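VESB protease (PDB 4LK4) probably cleaves peptide bonds as a secreted serine endopeptidase of the trypsin family, its protease domain followed by an Ig-like domain. Local coordinates at residues A[159-165]-A[184-190]; A[180-184]-A[235-239]; A[247-252]-A[268-274]; A[261-265]-A[316-322]; A[274-278]-A[334-340]. The protein carries 1 engineered substitution. All coordinates share one frame; numbering follows the deposited sequence.

Interaction 1: A[159-165]-A[184-190]; sequences DVDLVSQ and NFCAARL
Asp161 and Ala188 form the hydrogen-bonded pair of an antiparallel bridge between strands 156-162 and 184-189, neighbours in the second beta-sheet of the trypsin-like domain. Both bonds of the pair, Asp161 N to Ala188 O and Ala188 N to Asp161 O, measure 2.8 Å. Two residues on, Val163 N reaches Cys186 O, the amide standing above the carbonyl plane of Cys186, 39° out of it, as the strand leaves the sheet.

The tight side is the face bearing Val160, Leu162 and Ala187. The small Ala187 suits a place where CB must fit 3.7 Å from Val160 CG2. Leu162 CD1 meets Phe185 CD1 at 3.5 Å, the two side chains crossing at about a right angle. The phenylalanine ring is swung between its own N and carbonyl carbon (chi1 66°), and Leu135 and Ile203 from adjoining strands press on it.

The other face, with Asp161 and Ala188, is looser and more polar. Leu190 CD2 only brushes the Asp161 carboxylate, whose charge is paired with Arg10. Val163 CG2 lies 4.0 Å from Ala188 CB, while its CB packs on that of Cys186, which is disulfide-bonded to Cys168.

Waters fill in where the strands part: one joins Asp159 O to Leu190 N, another links Val163 O, Gln165 OE1 and Cys186 N. Gln165 suits the far end because its amide both gives and accepts, and the bend at chi2 (75°) turns it back to the strand. There NE2 donates to Asn184 O at 2.8 Å, in the carbonyl plane.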
# COMPACT_ATOMS: atom_id res chain seq x y z
N ASP A 159 -2.29 22.13 -7.33
CA ASP A 159 -0.85 22.14 -7.47
C ASP A 159 -0.18 22.47 -6.15
O ASP A 159 -0.71 23.22 -5.34
CB ASP A 159 -0.41 23.09 -8.57
CG ASP A 159 -0.58 22.47 -9.97
OD1 ASP A 159 -0.71 21.22 -10.08
OD2 ASP A 159 -0.54 23.23 -10.96
N VAL A 160 0.97 21.85 -5.95
CA VAL A 160 1.79 22.05 -4.79
C VAL A 160 3.23 22.07 -5.26
O VAL A 160 3.54 21.48 -6.29
CB VAL A 160 1.60 20.91 -3.76
CG1 VAL A 160 0.18 20.89 -3.25
CG2 VAL A 160 1.93 19.56 -4.37
N ASP A 161 4.09 22.72 -4.50
CA ASP A 161 5.55 22.77 -4.81
C ASP A 161 6.38 21.84 -3.92
O ASP A 161 6.18 21.80 -2.70
CB ASP A 161 6.08 24.18 -4.62
CG ASP A 161 5.68 25.12 -5.74
OD1 ASP A 161 5.04 24.68 -6.72
OD2 ASP A 161 6.04 26.32 -5.65
N LEU A 162 7.35 21.15 -4.51
CA LEU A 162 8.30 20.34 -3.73
C LEU A 162 9.09 21.24 -2.78
O LEU A 162 9.52 22.29 -3.18
CB LEU A 162 9.24 19.58 -4.65
CG LEU A 162 10.15 18.50 -4.07
CD1 LEU A 162 9.42 17.44 -3.24
CD2 LEU A 162 10.93 17.85 -5.20
N VAL A 163 9.23 20.81 -1.53
CA VAL A 163 9.96 21.49 -0.46
C VAL A 163 11.35 20.85 -0.25
O VAL A 163 11.51 19.66 -0.50
CB VAL A 163 9.16 21.36 0.85
CG1 VAL A 163 9.88 21.98 2.05
CG2 VAL A 163 7.77 21.97 0.70
N SER A 164 12.34 21.63 0.21
CA SER A 164 13.69 21.10 0.56
C SER A 164 13.56 20.02 1.59
O SER A 164 12.91 20.22 2.61
CB SER A 164 14.63 22.18 1.14
OG SER A 164 14.79 23.31 0.25
N GLN A 165 14.19 18.87 1.37
CA GLN A 165 14.12 17.84 2.35
C GLN A 165 14.64 18.30 3.73
O GLN A 165 14.03 18.01 4.74
CB GLN A 165 14.79 16.55 1.89
CG GLN A 165 14.37 15.33 2.73
CD GLN A 165 12.98 14.81 2.42
OE1 GLN A 165 12.42 15.09 1.38
NE2 GLN A 165 12.43 14.02 3.32
N ASN A 184 9.65 9.51 2.91
CA ASN A 184 8.68 10.52 2.58
C ASN A 184 9.27 11.88 2.34
O ASN A 184 10.44 12.13 2.66
CB ASN A 184 7.55 10.56 3.62
CG ASN A 184 8.04 10.82 5.04
OD1 ASN A 184 9.15 11.28 5.26
ND2 ASN A 184 7.19 10.54 6.00
N PHE A 185 8.48 12.74 1.70
CA PHE A 185 8.87 14.13 1.40
C PHE A 185 7.68 15.07 1.59
O PHE A 185 6.55 14.62 1.79
CB PHE A 185 9.39 14.24 -0.04
CG PHE A 185 8.35 14.00 -1.10
CD1 PHE A 185 7.54 15.02 -1.55
CD2 PHE A 185 8.18 12.74 -1.64
CE1 PHE A 185 6.61 14.79 -2.55
CE2 PHE A 185 7.22 12.49 -2.60
CZ PHE A 185 6.44 13.53 -3.06
N CYS A 186 7.96 16.36 1.47
CA CYS A 186 7.00 17.41 1.70
C CYS A 186 6.74 18.20 0.45
O CYS A 186 7.62 18.38 -0.40
CB CYS A 186 7.57 18.41 2.71
SG CYS A 186 7.60 17.83 4.41
N ALA A 187 5.55 18.76 0.37
CA ALA A 187 5.22 19.68 -0.68
C ALA A 187 4.23 20.67 -0.14
O ALA A 187 3.42 20.35 0.73
CB ALA A 187 4.62 18.93 -1.84
N ALA A 188 4.29 21.87 -0.68
CA ALA A 188 3.54 22.98 -0.12
C ALA A 188 2.48 23.48 -1.05
O ALA A 188 2.70 23.65 -2.25
CB ALA A 188 4.49 24.12 0.22
N ARG A 189 1.33 23.74 -0.46
CA ARG A 189 0.28 24.45 -1.15
C ARG A 189 0.53 25.91 -1.24
O ARG A 189 1.29 26.46 -0.45
CB ARG A 189 -1.04 24.15 -0.50
CG ARG A 189 -1.41 22.78 -1.01
CD ARG A 189 -2.59 22.20 -0.35
NE ARG A 189 -3.78 22.98 -0.67
CZ ARG A 189 -4.98 22.45 -0.64
NH1 ARG A 189 -5.09 21.14 -0.33
NH2 ARG A 189 -6.05 23.21 -0.90
N LEU A 190 -0.06 26.55 -2.23
CA LEU A 190 0.27 27.92 -2.51
C LEU A 190 -0.67 28.89 -1.80
O LEU A 190 -0.53 30.06 -1.99
CB LEU A 190 0.30 28.16 -4.01
CG LEU A 190 1.00 27.04 -4.81
CD1 LEU A 190 0.93 27.32 -6.31
CD2 LEU A 190 2.43 26.85 -4.37
O HOH W 1 -1.69 25.02 -3.66
O HOH W 2 10.64 17.52 1.23

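Interaction 2: A[180-184]-A[235-239]; sequences PNSTN and SYFRD
The backbone of 180-184 turns at Asn181, the centre of an inverse gamma turn closed by a weak bond from Ser182 N to Pro180 O, and runs past the start of the C-terminal helix 238-243 of the trypsin-like domain, with Ser182 and Tyr236 nearest at 6.3 Å between their CA atoms. Phe237 holds the N-cap position of that helix.

Tyr236 carries most of the contact. Its CG stands opposite the backbone N (chi1 177°), which sends the ring out across the loop, and the peptide joining Ser182 to Thr183 lies over one face: Ser182 C sits 3.7 Å and Thr183 N 3.8 Å above the plane of the Tyr236 ring, displaced toward the rim. A broad flat ring suits this place, since it can cover a peptide without needing a polar partner from it. Asn181 comes in at the edge, with OD1 3.4 Å from Tyr236 CD1 and the amide plane turned 66° from the ring.

Phe237, a buried ring, lies deeper beside Thr183. Tyr236 CD2 stands 3.7 Å above the centre of the Phe237 ring, whose own edge carbon CE2 lies in the plane of the tyrosine ring. His92 meets the phenylalanine too, their planes at about 60°. Threonine fits because its hydroxyl can serve the buried loop, accepting a bond from Asn102 N, while the same oxygen touches the ring edge, Thr183 OG1 to Phe237 CE2 at 3.5 Å.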
# COMPACT_ATOMS: atom_id res chain seq x y z
N PRO A 180 16.88 13.05 1.24
CA PRO A 180 15.80 12.90 0.27
C PRO A 180 15.58 11.44 -0.13
O PRO A 180 14.50 11.06 -0.60
CB PRO A 180 16.30 13.69 -0.95
CG PRO A 180 17.40 14.57 -0.45
CD PRO A 180 18.01 13.83 0.69
N ASN A 181 16.63 10.63 0.02
CA ASN A 181 16.54 9.24 -0.27
C ASN A 181 15.93 8.55 0.95
O ASN A 181 16.59 7.79 1.63
CB ASN A 181 17.93 8.68 -0.60
CG ASN A 181 17.91 7.20 -0.84
OD1 ASN A 181 16.95 6.67 -1.37
ND2 ASN A 181 18.97 6.52 -0.43
N SER A 182 14.66 8.85 1.20
CA SER A 182 13.94 8.33 2.36
C SER A 182 12.45 8.16 2.06
O SER A 182 11.95 8.55 0.99
CB SER A 182 14.10 9.27 3.57
OG SER A 182 13.70 10.60 3.23
N THR A 183 11.78 7.59 3.05
CA THR A 183 10.41 7.17 3.00
C THR A 183 9.39 8.25 2.61
O THR A 183 8.32 7.90 2.11
CB THR A 183 9.98 6.60 4.38
OG1 THR A 183 8.63 6.11 4.29
CG2 THR A 183 10.02 7.66 5.47
N ASN A 184 9.65 9.51 2.91
CA ASN A 184 8.68 10.52 2.58
C ASN A 184 9.27 11.88 2.34
O ASN A 184 10.44 12.13 2.66
CB ASN A 184 7.55 10.56 3.62
CG ASN A 184 8.04 10.82 5.04
OD1 ASN A 184 9.15 11.28 5.26
ND2 ASN A 184 7.19 10.54 6.00
N SER A 235 9.53 6.76 -5.40
CA SER A 235 10.84 6.35 -5.94
C SER A 235 11.57 5.41 -5.00
O SER A 235 12.12 4.41 -5.42
CB SER A 235 11.73 7.55 -6.18
OG SER A 235 11.27 8.24 -7.31
N TYR A 236 11.52 5.74 -3.71
CA TYR A 236 12.25 5.01 -2.70
C TYR A 236 11.65 3.63 -2.53
O TYR A 236 12.28 2.76 -1.94
CB TYR A 236 12.19 5.83 -1.40
CG TYR A 236 12.82 5.23 -0.17
CD1 TYR A 236 14.18 5.36 0.08
CD2 TYR A 236 12.07 4.55 0.75
CE1 TYR A 236 14.78 4.81 1.21
CE2 TYR A 236 12.64 3.99 1.88
CZ TYR A 236 14.00 4.13 2.10
OH TYR A 236 14.56 3.60 3.22
N PHE A 237 10.41 3.43 -3.01
CA PHE A 237 9.66 2.20 -2.74
C PHE A 237 9.40 1.28 -3.95
O PHE A 237 8.65 0.31 -3.84
CB PHE A 237 8.34 2.53 -2.00
CG PHE A 237 8.52 2.73 -0.50
CD1 PHE A 237 9.08 1.75 0.29
CD2 PHE A 237 8.13 3.92 0.11
CE1 PHE A 237 9.25 1.94 1.66
CE2 PHE A 237 8.31 4.13 1.46
CZ PHE A 237 8.87 3.13 2.24
N ARG A 238 10.05 1.54 -5.08
CA ARG A 238 9.80 0.78 -6.30
C ARG A 238 9.98 -0.73 -6.13
O ARG A 238 9.15 -1.51 -6.60
CB ARG A 238 10.66 1.31 -7.43
CG ARG A 238 10.34 2.75 -7.82
CD ARG A 238 8.90 2.88 -8.23
NE ARG A 238 8.56 1.86 -9.20
CZ ARG A 238 8.73 1.97 -10.52
NH1 ARG A 238 9.20 3.08 -11.05
NH2 ARG A 238 8.42 0.95 -11.31
N ASP A 239 11.06 -1.14 -5.45
CA ASP A 239 11.29 -2.55 -5.21
C ASP A 239 10.24 -3.15 -4.31
O ASP A 239 9.81 -4.30 -4.52
CB ASP A 239 12.67 -2.82 -4.59
CG ASP A 239 13.80 -2.53 -5.56
OD1 ASP A 239 13.56 -2.32 -6.77
OD2 ASP A 239 14.95 -2.50 -5.10

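Interaction 3: A[247-252]-A[268-274]; sequences QLSYDQ and FTYTNLD
Tyr250 and Tyr270 come together through different first torsions: CG of Tyr250 is wedged between its backbone N and carbonyl carbon (chi1 64°), whereas that of Tyr270 lies opposite the carbonyl carbon (chi1 -58°). They are a non-hydrogen-bonded pair in the antiparallel hairpin of strands 248-258 and 262-272, in the Ig-like domain. The rings end near parallel, 18° between planes, but slid so far that they barely overlap, with centroids 5.6 Å apart; the closest touch is Tyr250 CB to Tyr270 CD2 at 3.3 Å. Large aromatics suit this interior face, where Ala342 touches both rings and Phe329 and Leu331 pack on Tyr270, while the hydroxyl of Tyr270 finds Ser344.

On the face of Ser249 and Thr271 the residues are small and polar. Ser249 OG bonds Glu108 of the protease domain and Thr271 OG1 bonds Ser310, so this side of the hairpin faces partners in both domains. Leu273 adds an apolar touch, CD1 to Ser249 CB at 3.8 Å.

The ladder itself runs from Leu273 N to Gln247 O, through the two bonds of the Ser249-Thr271 pair, to Asp251 N on Thr269 O at 3.1 Å. Aspartate suits the next place because its carboxylate continues the ladder: Thr269 N gives to Asp251 OD2 at 2.7 Å, on the anti side. At the other end Asn272 OD1 accepts from Asp274 N in an Asx turn. The Asp274 carboxylate, which also pairs with Lys340, shares a water with Gln247, bound by Gln247 OE1 (3.0 Å) and Asp274 OD1 (2.8 Å).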
# COMPACT_ATOMS: atom_id res chain seq x y z
N GLN A 247 2.06 -11.13 -8.50
CA GLN A 247 1.17 -12.28 -8.79
C GLN A 247 1.40 -13.51 -7.91
O GLN A 247 1.11 -14.65 -8.30
CB GLN A 247 1.22 -12.64 -10.27
CG GLN A 247 0.92 -11.46 -11.19
CD GLN A 247 1.07 -11.84 -12.64
OE1 GLN A 247 0.09 -12.10 -13.33
NE2 GLN A 247 2.32 -11.90 -13.12
N LEU A 248 1.91 -13.25 -6.71
CA LEU A 248 1.95 -14.22 -5.63
C LEU A 248 1.04 -13.64 -4.56
O LEU A 248 1.39 -12.67 -3.90
CB LEU A 248 3.38 -14.38 -5.10
CG LEU A 248 3.59 -15.26 -3.87
CD1 LEU A 248 2.95 -16.62 -4.11
CD2 LEU A 248 5.06 -15.41 -3.49
N SER A 249 -0.14 -14.22 -4.42
CA SER A 249 -1.12 -13.76 -3.46
C SER A 249 -1.08 -14.55 -2.16
O SER A 249 -1.20 -15.79 -2.15
CB SER A 249 -2.52 -13.86 -4.04
OG SER A 249 -3.48 -13.47 -3.08
N TYR A 250 -0.97 -13.84 -1.06
CA TYR A 250 -0.92 -14.48 0.23
C TYR A 250 -1.38 -13.64 1.42
O TYR A 250 -1.47 -12.41 1.36
CB TYR A 250 0.51 -14.93 0.45
CG TYR A 250 1.51 -13.82 0.55
CD1 TYR A 250 2.01 -13.19 -0.60
CD2 TYR A 250 1.97 -13.39 1.78
CE1 TYR A 250 2.94 -12.16 -0.51
CE2 TYR A 250 2.90 -12.35 1.89
CZ TYR A 250 3.39 -11.74 0.74
OH TYR A 250 4.35 -10.74 0.85
N ASP A 251 -1.65 -14.34 2.52
CA ASP A 251 -1.92 -13.71 3.82
C ASP A 251 -0.61 -13.14 4.37
O ASP A 251 0.35 -13.89 4.67
CB ASP A 251 -2.48 -14.75 4.81
CG ASP A 251 -3.72 -15.47 4.28
OD1 ASP A 251 -4.69 -14.77 3.96
OD2 ASP A 251 -3.73 -16.71 4.18
N GLN A 252 -0.58 -11.82 4.52
CA GLN A 252 0.63 -11.16 4.97
C GLN A 252 0.74 -11.16 6.50
O GLN A 252 1.72 -11.64 7.04
CB GLN A 252 0.66 -9.73 4.48
CG GLN A 252 2.04 -9.09 4.55
CD GLN A 252 1.98 -7.57 4.42
OE1 GLN A 252 0.97 -6.95 4.71
NE2 GLN A 252 3.09 -6.98 4.01
N PHE A 268 -1.57 -19.77 7.08
CA PHE A 268 -1.28 -18.73 6.08
C PHE A 268 -1.32 -19.35 4.69
O PHE A 268 -0.71 -20.39 4.47
CB PHE A 268 0.11 -18.16 6.28
CG PHE A 268 0.25 -17.28 7.47
CD1 PHE A 268 0.40 -17.81 8.71
CD2 PHE A 268 0.24 -15.91 7.34
CE1 PHE A 268 0.55 -17.01 9.82
CE2 PHE A 268 0.39 -15.10 8.45
CZ PHE A 268 0.56 -15.66 9.69
N THR A 269 -2.00 -18.72 3.74
CA THR A 269 -2.12 -19.30 2.41
C THR A 269 -1.42 -18.48 1.34
O THR A 269 -1.47 -17.25 1.35
CB THR A 269 -3.59 -19.54 2.04
OG1 THR A 269 -4.15 -20.42 3.02
CG2 THR A 269 -3.72 -20.19 0.67
N TYR A 270 -0.75 -19.21 0.45
CA TYR A 270 0.11 -18.69 -0.62
C TYR A 270 -0.41 -19.25 -1.94
O TYR A 270 -0.60 -20.47 -2.07
CB TYR A 270 1.57 -19.12 -0.36
CG TYR A 270 2.04 -18.61 0.98
CD1 TYR A 270 1.82 -19.36 2.14
CD2 TYR A 270 2.61 -17.36 1.11
CE1 TYR A 270 2.19 -18.87 3.39
CE2 TYR A 270 2.99 -16.87 2.35
CZ TYR A 270 2.76 -17.62 3.49
OH TYR A 270 3.11 -17.13 4.72
N THR A 271 -0.68 -18.37 -2.89
CA THR A 271 -1.33 -18.74 -4.15
C THR A 271 -0.62 -18.11 -5.35
O THR A 271 -0.36 -16.90 -5.37
CB THR A 271 -2.77 -18.23 -4.14
OG1 THR A 271 -3.39 -18.60 -2.91
CG2 THR A 271 -3.54 -18.81 -5.31
N ASN A 272 -0.32 -18.93 -6.35
CA ASN A 272 0.32 -18.46 -7.56
C ASN A 272 -0.70 -17.98 -8.58
O ASN A 272 -1.41 -18.80 -9.16
CB ASN A 272 1.14 -19.57 -8.18
CG ASN A 272 1.81 -19.17 -9.47
OD1 ASN A 272 2.20 -18.02 -9.65
ND2 ASN A 272 1.98 -20.13 -10.38
N LEU A 273 -0.76 -16.67 -8.80
CA LEU A 273 -1.61 -16.11 -9.83
C LEU A 273 -0.88 -15.93 -11.16
O LEU A 273 -1.49 -15.46 -12.12
CB LEU A 273 -2.17 -14.76 -9.37
CG LEU A 273 -2.98 -14.77 -8.07
CD1 LEU A 273 -3.45 -13.38 -7.70
CD2 LEU A 273 -4.16 -15.71 -8.18
N ASP A 274 0.41 -16.29 -11.23
CA ASP A 274 1.20 -16.15 -12.46
C ASP A 274 0.96 -17.34 -13.39
O ASP A 274 0.63 -18.44 -12.94
CB ASP A 274 2.71 -16.01 -12.13
CG ASP A 274 3.49 -15.17 -13.19
OD1 ASP A 274 3.18 -15.23 -14.41
OD2 ASP A 274 4.45 -14.46 -12.80
O HOH W 3 1.17 -13.65 -15.66

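Interaction 4: A[261-265]-A[316-322]; sequences LGKVS and AVDAQHY
Strands 262-272 and 310-319 are antiparallel neighbours in the beta-sheet of the Ig-like domain, and this contact lies at the end of the domain away from 274-278 and 334-340. Leu261 and Gly262 meet Ala319 and what follows it, while Val264 pairs with Val317 in a hydrogen-bonded position. Val264 N gives to Val317 O at 3.0 Å and Val317 N returns a bond to Val264 O at 2.9 Å. Nearer the end, Gly262 N reaches Ala319 O, also 3.0 Å. Glycine suits that place: its backbone angles (phi 132°) would jam a CB against the preceding carbonyl oxygen.

The valines and Ala319 share a face. Val317 turns to Tyr325, Tyr327 and Ile346 in the sandwich interior, where a branched apolar chain belongs. The face of Lys263 and Asp318 is more open, and the long and short charged chains lie there with their ends 5.1 Å apart, NZ to OD2, too far for a salt bridge though their charges may attract weakly.

Beyond the ladder Leu261 reaches over the turn, its forked end touching two residues, one with each methyl. Its CD2 lies against Gln320 O, and its side chain crosses that of Tyr322 at about a right angle, bringing Leu261 CD1 within 3.4 Å of Tyr322 CE1.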
# COMPACT_ATOMS: atom_id res chain seq x y z
N LEU A 261 -1.62 -16.47 27.66
CA LEU A 261 -0.48 -17.35 27.51
C LEU A 261 -0.94 -18.66 26.86
O LEU A 261 -2.08 -19.08 27.03
CB LEU A 261 0.20 -17.60 28.87
CG LEU A 261 1.34 -16.63 29.25
CD1 LEU A 261 0.90 -15.17 29.22
CD2 LEU A 261 1.92 -17.00 30.61
N GLY A 262 -0.04 -19.29 26.09
CA GLY A 262 -0.28 -20.61 25.50
C GLY A 262 0.04 -20.70 24.03
O GLY A 262 0.21 -19.68 23.37
N LYS A 263 0.13 -21.92 23.51
CA LYS A 263 0.34 -22.16 22.09
C LYS A 263 -0.82 -21.59 21.27
O LYS A 263 -1.96 -22.04 21.40
CB LYS A 263 0.50 -23.65 21.78
CG LYS A 263 1.92 -24.05 21.36
CD LYS A 263 1.95 -25.43 20.69
CE LYS A 263 3.20 -25.65 19.84
NZ LYS A 263 4.42 -25.95 20.66
N VAL A 264 -0.51 -20.59 20.46
CA VAL A 264 -1.44 -20.07 19.48
C VAL A 264 -0.99 -20.47 18.08
O VAL A 264 0.17 -20.35 17.74
CB VAL A 264 -1.59 -18.54 19.52
CG1 VAL A 264 -2.79 -18.13 18.68
CG2 VAL A 264 -1.77 -18.07 20.96
N SER A 265 -1.95 -20.91 17.28
CA SER A 265 -1.71 -21.44 15.96
C SER A 265 -2.42 -20.57 14.92
O SER A 265 -3.43 -19.92 15.22
CB SER A 265 -2.22 -22.89 15.91
OG SER A 265 -2.08 -23.45 14.61
N ALA A 316 2.93 -21.61 14.75
CA ALA A 316 2.56 -21.45 16.13
C ALA A 316 3.56 -20.63 16.93
O ALA A 316 4.73 -20.52 16.57
CB ALA A 316 2.34 -22.81 16.78
N VAL A 317 3.07 -20.08 18.03
CA VAL A 317 3.88 -19.35 18.98
C VAL A 317 3.48 -19.82 20.37
O VAL A 317 2.31 -19.76 20.74
CB VAL A 317 3.65 -17.83 18.89
CG1 VAL A 317 4.35 -17.12 20.05
CG2 VAL A 317 4.15 -17.30 17.56
N ASP A 318 4.48 -20.29 21.11
CA ASP A 318 4.30 -20.70 22.49
C ASP A 318 4.64 -19.48 23.33
O ASP A 318 5.80 -19.23 23.65
CB ASP A 318 5.22 -21.89 22.82
CG ASP A 318 4.94 -22.52 24.18
OD1 ASP A 318 3.82 -22.34 24.71
OD2 ASP A 318 5.83 -23.22 24.71
N ALA A 319 3.62 -18.68 23.62
CA ALA A 319 3.79 -17.47 24.40
C ALA A 319 3.75 -17.83 25.87
O ALA A 319 2.68 -18.14 26.42
CB ALA A 319 2.71 -16.47 24.08
N GLN A 320 4.92 -17.82 26.50
CA GLN A 320 5.03 -18.17 27.91
C GLN A 320 5.45 -16.97 28.77
O GLN A 320 5.47 -17.08 29.99
CB GLN A 320 6.01 -19.34 28.07
CG GLN A 320 5.51 -20.64 27.45
CD GLN A 320 4.36 -21.30 28.22
OE1 GLN A 320 4.58 -21.89 29.30
NE2 GLN A 320 3.14 -21.22 27.68
N HIS A 321 5.76 -15.83 28.14
CA HIS A 321 6.10 -14.60 28.85
C HIS A 321 5.11 -13.50 28.53
O HIS A 321 4.29 -13.61 27.61
CB HIS A 321 7.48 -14.10 28.46
CG HIS A 321 8.57 -15.09 28.68
ND1 HIS A 321 8.98 -15.97 27.70
CD2 HIS A 321 9.33 -15.35 29.76
CE1 HIS A 321 9.95 -16.73 28.18
NE2 HIS A 321 10.18 -16.37 29.43
N TYR A 322 5.25 -12.40 29.27
CA TYR A 322 4.41 -11.23 29.13
C TYR A 322 5.10 -10.18 28.28
O TYR A 322 5.94 -9.42 28.77
CB TYR A 322 4.10 -10.65 30.52
CG TYR A 322 3.19 -11.53 31.35
CD1 TYR A 322 1.97 -11.97 30.83
CD2 TYR A 322 3.52 -11.90 32.65
CE1 TYR A 322 1.11 -12.75 31.57
CE2 TYR A 322 2.66 -12.69 33.40
CZ TYR A 322 1.46 -13.11 32.85
OH TYR A 322 0.59 -13.90 33.54

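Interaction 5: A[274-278]-A[334-340]; sequences DANAL and SYAGGSK
The charged link comes first: Lys340 and Asp274 form a salt bridge between the loop after strand 262-272 and the hairpin of strands 324-335 and 338-349, at one end of the Ig-like domain. Lys340 NZ meets Asp274 OD2 at 2.9 Å, on the anti lone pair, away from the other carboxylate oxygen. Lysine has the length for it: beyond CG the chain is fully extended (chi3 -176°, chi4 -177°), and NZ gains a second acceptor in Asn246 O.

Packing contacts line that stem. Lys340 CE stands 3.5 Å above the centre of the Tyr335 ring, while the peptide nitrogens of Gly337 and Gly338 lie over the opposite face, so the ring is sandwiched between its own turn and the lysine. Leu278, buried, suits its place: its side chain crosses that of Lys340 at about a right angle, CD1 4.0 Å from Lys340 CD, and runs beside that of Tyr335, with CD1 4.1 Å from Tyr335 CB.

Backbone bonds shape the hairpin. A type I turn from Tyr335 to Gly338 is closed by Gly338 N to Tyr335 O at 2.8 Å, and Gly338 (phi 145°) has a conformation that calls for glycine.

Water makes the remaining link, at the more exposed edge where Asn276 ND2 only approaches Ala336 CB. One molecule gives to Ala277 O and accepts from Ala336 N, both at 2.6 Å.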
# COMPACT_ATOMS: atom_id res chain seq x y z
N ASP A 274 0.41 -16.29 -11.23
CA ASP A 274 1.20 -16.15 -12.46
C ASP A 274 0.96 -17.34 -13.39
O ASP A 274 0.63 -18.44 -12.94
CB ASP A 274 2.71 -16.01 -12.13
CG ASP A 274 3.49 -15.17 -13.19
OD1 ASP A 274 3.18 -15.23 -14.41
OD2 ASP A 274 4.45 -14.46 -12.80
N ALA A 275 1.14 -17.13 -14.70
CA ALA A 275 0.90 -18.17 -15.70
C ALA A 275 1.97 -19.28 -15.64
O ALA A 275 1.69 -20.45 -15.96
CB ALA A 275 0.83 -17.56 -17.10
N ASN A 276 3.18 -18.90 -15.22
CA ASN A 276 4.25 -19.89 -15.02
C ASN A 276 4.27 -20.48 -13.63
O ASN A 276 3.95 -19.82 -12.66
CB ASN A 276 5.61 -19.27 -15.31
CG ASN A 276 5.90 -19.23 -16.79
OD1 ASN A 276 5.78 -20.25 -17.49
ND2 ASN A 276 6.28 -18.06 -17.29
N ALA A 277 4.68 -21.74 -13.55
CA ALA A 277 4.69 -22.45 -12.29
C ALA A 277 5.70 -21.89 -11.29
O ALA A 277 6.75 -21.37 -11.66
CB ALA A 277 4.97 -23.93 -12.53
N LEU A 278 5.37 -22.03 -10.01
CA LEU A 278 6.21 -21.60 -8.90
C LEU A 278 6.76 -22.83 -8.20
O LEU A 278 6.04 -23.82 -8.07
CB LEU A 278 5.35 -20.84 -7.91
CG LEU A 278 5.76 -19.43 -7.54
CD1 LEU A 278 5.67 -18.53 -8.77
CD2 LEU A 278 4.85 -18.95 -6.43
N SER A 334 11.19 -20.19 -6.65
CA SER A 334 11.90 -20.02 -7.90
C SER A 334 10.87 -20.05 -9.00
O SER A 334 9.88 -20.77 -8.88
CB SER A 334 12.86 -21.18 -8.13
OG SER A 334 13.67 -21.34 -7.01
N TYR A 335 11.12 -19.32 -10.07
CA TYR A 335 10.28 -19.45 -11.25
C TYR A 335 11.10 -19.04 -12.46
O TYR A 335 12.16 -18.44 -12.31
CB TYR A 335 8.99 -18.62 -11.09
CG TYR A 335 9.13 -17.12 -11.26
CD1 TYR A 335 9.97 -16.37 -10.42
CD2 TYR A 335 8.41 -16.44 -12.25
CE1 TYR A 335 10.09 -15.00 -10.56
CE2 TYR A 335 8.53 -15.06 -12.40
CZ TYR A 335 9.37 -14.34 -11.55
OH TYR A 335 9.48 -12.98 -11.69
N ALA A 336 10.62 -19.37 -13.66
CA ALA A 336 11.28 -18.94 -14.90
C ALA A 336 11.89 -17.53 -14.77
O ALA A 336 13.08 -17.32 -15.03
CB ALA A 336 10.31 -18.98 -16.07
N GLY A 337 11.06 -16.59 -14.34
CA GLY A 337 11.46 -15.19 -14.26
C GLY A 337 12.55 -14.83 -13.26
O GLY A 337 13.15 -13.77 -13.37
N GLY A 338 12.82 -15.71 -12.29
CA GLY A 338 13.83 -15.46 -11.25
C GLY A 338 13.39 -16.06 -9.92
O GLY A 338 13.45 -17.28 -9.72
N SER A 339 12.91 -15.21 -9.02
CA SER A 339 12.37 -15.71 -7.76
C SER A 339 11.37 -14.75 -7.17
O SER A 339 11.38 -13.60 -7.51
CB SER A 339 13.48 -15.98 -6.76
OG SER A 339 14.19 -14.82 -6.40
N LYS A 340 10.53 -15.28 -6.28
CA LYS A 340 9.51 -14.51 -5.57
C LYS A 340 9.57 -14.83 -4.09
O LYS A 340 9.86 -15.98 -3.69
CB LYS A 340 8.13 -14.87 -6.10
CG LYS A 340 7.99 -14.53 -7.57
CD LYS A 340 6.56 -14.69 -8.03
CE LYS A 340 6.48 -14.45 -9.52
NZ LYS A 340 5.06 -14.54 -9.98
O HOH W 4 8.56 -20.98 -13.45

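In the fold
From the N terminus, interaction 1 comes first, closing a loop that contains helix 165-172 and pairing strands of the protease domain's second sheet. Interaction 2 crosses it, sharing Asn184, closing the long loop between 184 and 235 and joining 180-184 to the start of helix 238-243; the two touch through Gln165 and Pro180. Strand 248-258 follows, opening the Ig-like domain. There interaction 3 closes a hairpin and interaction 4, about 26 Å away between centres, ties the other end of strand 262-272 to strand 310-319; the two cross. Interaction 5 crosses interaction 4 but follows interaction 3, sharing Asp274. Interactions 4 and 5 each close an excursion of over fifty residues.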